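Glycerate dehydrogenase related protein (Thermoplasma acidophilum, PDB 3GVX) probably works as an NAD(P)H-dependent reductase of 2-keto acids such as glyoxylate or hydroxypyruvate. Local coordinates at residues 206-212 and 231-237. Numbering follows the deposited sequence.
Sequences VNVARAD and YLSDVWW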
# COMPACT_ATOMS: atom_id res chain seq x y z
N VAL B 206 14.68 -0.93 -2.49
CA VAL B 206 13.82 -1.93 -3.06
C VAL B 206 14.20 -2.14 -4.52
O VAL B 206 14.24 -1.19 -5.31
CB VAL B 206 12.35 -1.50 -2.98
CG1 VAL B 206 11.45 -2.69 -3.23
CG2 VAL B 206 12.08 -0.83 -1.62
N ASN B 207 14.47 -3.38 -4.88
CA ASN B 207 14.86 -3.69 -6.24
C ASN B 207 13.83 -4.53 -6.98
O ASN B 207 13.62 -5.70 -6.65
CB ASN B 207 16.19 -4.44 -6.25
CG ASN B 207 16.84 -4.44 -7.62
OD1 ASN B 207 16.16 -4.29 -8.63
ND2 ASN B 207 18.15 -4.62 -7.65
N VAL B 208 13.17 -3.93 -7.96
CA VAL B 208 12.21 -4.67 -8.77
C VAL B 208 12.62 -4.60 -10.24
O VAL B 208 11.80 -4.75 -11.14
CB VAL B 208 10.77 -4.14 -8.61
CG1 VAL B 208 10.23 -4.49 -7.24
CG2 VAL B 208 10.73 -2.63 -8.87
N ALA B 209 13.91 -4.36 -10.48
CA ALA B 209 14.44 -4.28 -11.83
C ALA B 209 15.23 -5.54 -12.16
O ALA B 209 14.66 -6.59 -12.42
CB ALA B 209 15.32 -3.03 -11.97
N ARG B 210 16.54 -5.44 -12.10
CA ARG B 210 17.40 -6.58 -12.37
C ARG B 210 18.54 -6.59 -11.38
O ARG B 210 19.04 -5.54 -10.99
CB ARG B 210 17.92 -6.49 -13.81
CG ARG B 210 16.86 -6.74 -14.87
CD ARG B 210 16.61 -8.23 -15.01
NE ARG B 210 15.20 -8.60 -14.87
CZ ARG B 210 14.34 -8.73 -15.87
NH1 ARG B 210 14.74 -8.53 -17.12
NH2 ARG B 210 13.08 -9.06 -15.63
N ALA B 211 18.93 -7.79 -10.97
CA ALA B 211 20.01 -7.94 -10.03
C ALA B 211 21.30 -7.29 -10.55
O ALA B 211 22.03 -6.65 -9.79
CB ALA B 211 20.23 -9.42 -9.72
N ASP B 212 21.56 -7.42 -11.85
CA ASP B 212 22.79 -6.86 -12.39
C ASP B 212 22.91 -5.35 -12.46
O ASP B 212 23.98 -4.83 -12.77
CB ASP B 212 23.10 -7.51 -13.74
CG ASP B 212 23.49 -8.97 -13.57
OD1 ASP B 212 24.40 -9.23 -12.76
OD2 ASP B 212 22.89 -9.85 -14.21
N TYR B 231 17.97 -4.06 2.19
CA TYR B 231 17.87 -4.29 0.77
C TYR B 231 16.75 -5.27 0.55
O TYR B 231 16.84 -6.42 0.95
CB TYR B 231 19.19 -4.85 0.25
CG TYR B 231 19.20 -5.09 -1.24
CD1 TYR B 231 18.97 -4.05 -2.13
CD2 TYR B 231 19.46 -6.35 -1.76
CE1 TYR B 231 18.98 -4.27 -3.51
CE2 TYR B 231 19.49 -6.59 -3.14
CZ TYR B 231 19.26 -5.54 -4.01
OH TYR B 231 19.32 -5.75 -5.37
N LEU B 232 15.67 -4.80 -0.06
CA LEU B 232 14.54 -5.67 -0.33
C LEU B 232 14.52 -5.90 -1.83
O LEU B 232 14.44 -4.97 -2.61
CB LEU B 232 13.24 -5.00 0.11
CG LEU B 232 13.38 -4.28 1.45
CD1 LEU B 232 12.07 -3.58 1.72
CD2 LEU B 232 13.77 -5.26 2.57
N SER B 233 14.60 -7.16 -2.23
CA SER B 233 14.63 -7.42 -3.65
C SER B 233 13.80 -8.58 -4.13
O SER B 233 13.63 -9.59 -3.45
CB SER B 233 16.07 -7.57 -4.11
OG SER B 233 16.15 -7.47 -5.51
N ASP B 234 13.28 -8.42 -5.33
CA ASP B 234 12.50 -9.45 -5.94
C ASP B 234 13.38 -10.15 -6.98
O ASP B 234 12.94 -11.08 -7.63
CB ASP B 234 11.27 -8.87 -6.61
CG ASP B 234 10.42 -9.92 -7.27
OD1 ASP B 234 10.06 -10.92 -6.61
OD2 ASP B 234 10.12 -9.74 -8.46
N VAL B 235 14.63 -9.69 -7.11
CA VAL B 235 15.56 -10.28 -8.07
C VAL B 235 16.94 -10.48 -7.48
O VAL B 235 17.51 -9.59 -6.84
CB VAL B 235 15.70 -9.41 -9.32
CG1 VAL B 235 14.34 -9.21 -9.98
CG2 VAL B 235 16.37 -8.09 -8.96
N TRP B 236 17.49 -11.66 -7.71
CA TRP B 236 18.80 -11.97 -7.19
C TRP B 236 19.76 -12.28 -8.33
O TRP B 236 19.32 -12.57 -9.44
CB TRP B 236 18.69 -13.14 -6.23
CG TRP B 236 19.86 -13.26 -5.37
CD1 TRP B 236 20.91 -14.11 -5.55
CD2 TRP B 236 20.16 -12.48 -4.21
NE1 TRP B 236 21.84 -13.91 -4.57
CE2 TRP B 236 21.42 -12.91 -3.74
CE3 TRP B 236 19.51 -11.45 -3.53
CZ2 TRP B 236 22.03 -12.37 -2.61
CZ3 TRP B 236 20.11 -10.91 -2.41
CH2 TRP B 236 21.37 -11.37 -1.96
N TRP B 237 21.06 -12.22 -8.09
CA TRP B 237 21.98 -12.52 -9.17
C TRP B 237 21.95 -14.01 -9.48
O TRP B 237 21.70 -14.86 -8.60
CB TRP B 237 23.40 -12.07 -8.83
CG TRP B 237 23.49 -10.63 -8.48
CD1 TRP B 237 23.84 -9.59 -9.30
CD2 TRP B 237 23.21 -10.05 -7.20
NE1 TRP B 237 23.80 -8.41 -8.61
CE2 TRP B 237 23.42 -8.66 -7.32
CE3 TRP B 237 22.82 -10.58 -5.97
CZ2 TRP B 237 23.23 -7.78 -6.25
CZ3 TRP B 237 22.63 -9.71 -4.91
CH2 TRP B 237 22.84 -8.32 -5.05
O HOH W 1 11.21 -7.68 -10.26
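Both ends of the N207 amide are taken up, one by the neighbouring strand and one by its own loop: ND2 donates to Y231 OH at 2.8 Å, while OD1 accepts from the backbone N of A209 in an Asx turn. CG lies anti to the backbone N (chi1 -164°), which helps carry the amide across to the tyrosine. It meets the phenol ring steeply, the two planes 70° apart, and the hydroxyl sits somewhat out of the amide plane. With two bonds fixing its rotation, this buried group ties the turn after strand 204-207 to strand 230-233.

The backbone of N207 is gripped as well, its N giving a hydrogen bond to L232 O and its O receiving one from D234 N at 3.0 Å, the parallel pairing carried just past the strand end. On the sheet face shared by V206 and L232, CG2 of the former packs loosely on CD1 of the latter. On the other face S233 OG lies close against N207 CB and donates to V235 O, within the loop that follows strand 230-233.

Further along, the two loops meet mainly through V235, A211 and W237. V235 CG2 presses on the backbone of R210 and A211, 3.3 Å from A211 N. The methyl of A211 sits over the five-membered ring of W237 in a CH-pi contact, 3.7 Å from CB to the ring centroid, while D212 OD1 lies at the indole edge, 3.5 Å from CD1. W237 NE1 is hydrogen-bonded to V214 O, just beyond the first segment. A water joins D234 OD2 to V208 O, the latter bond weak; the same carboxylate accepts from S253, V256 and A257.

Adjacent parallel strands linked through helix 216-225 form a beta-alpha-beta crossover, the repeating unit of the Rossmann-type NAD-binding domain expected in this dehydrogenase family.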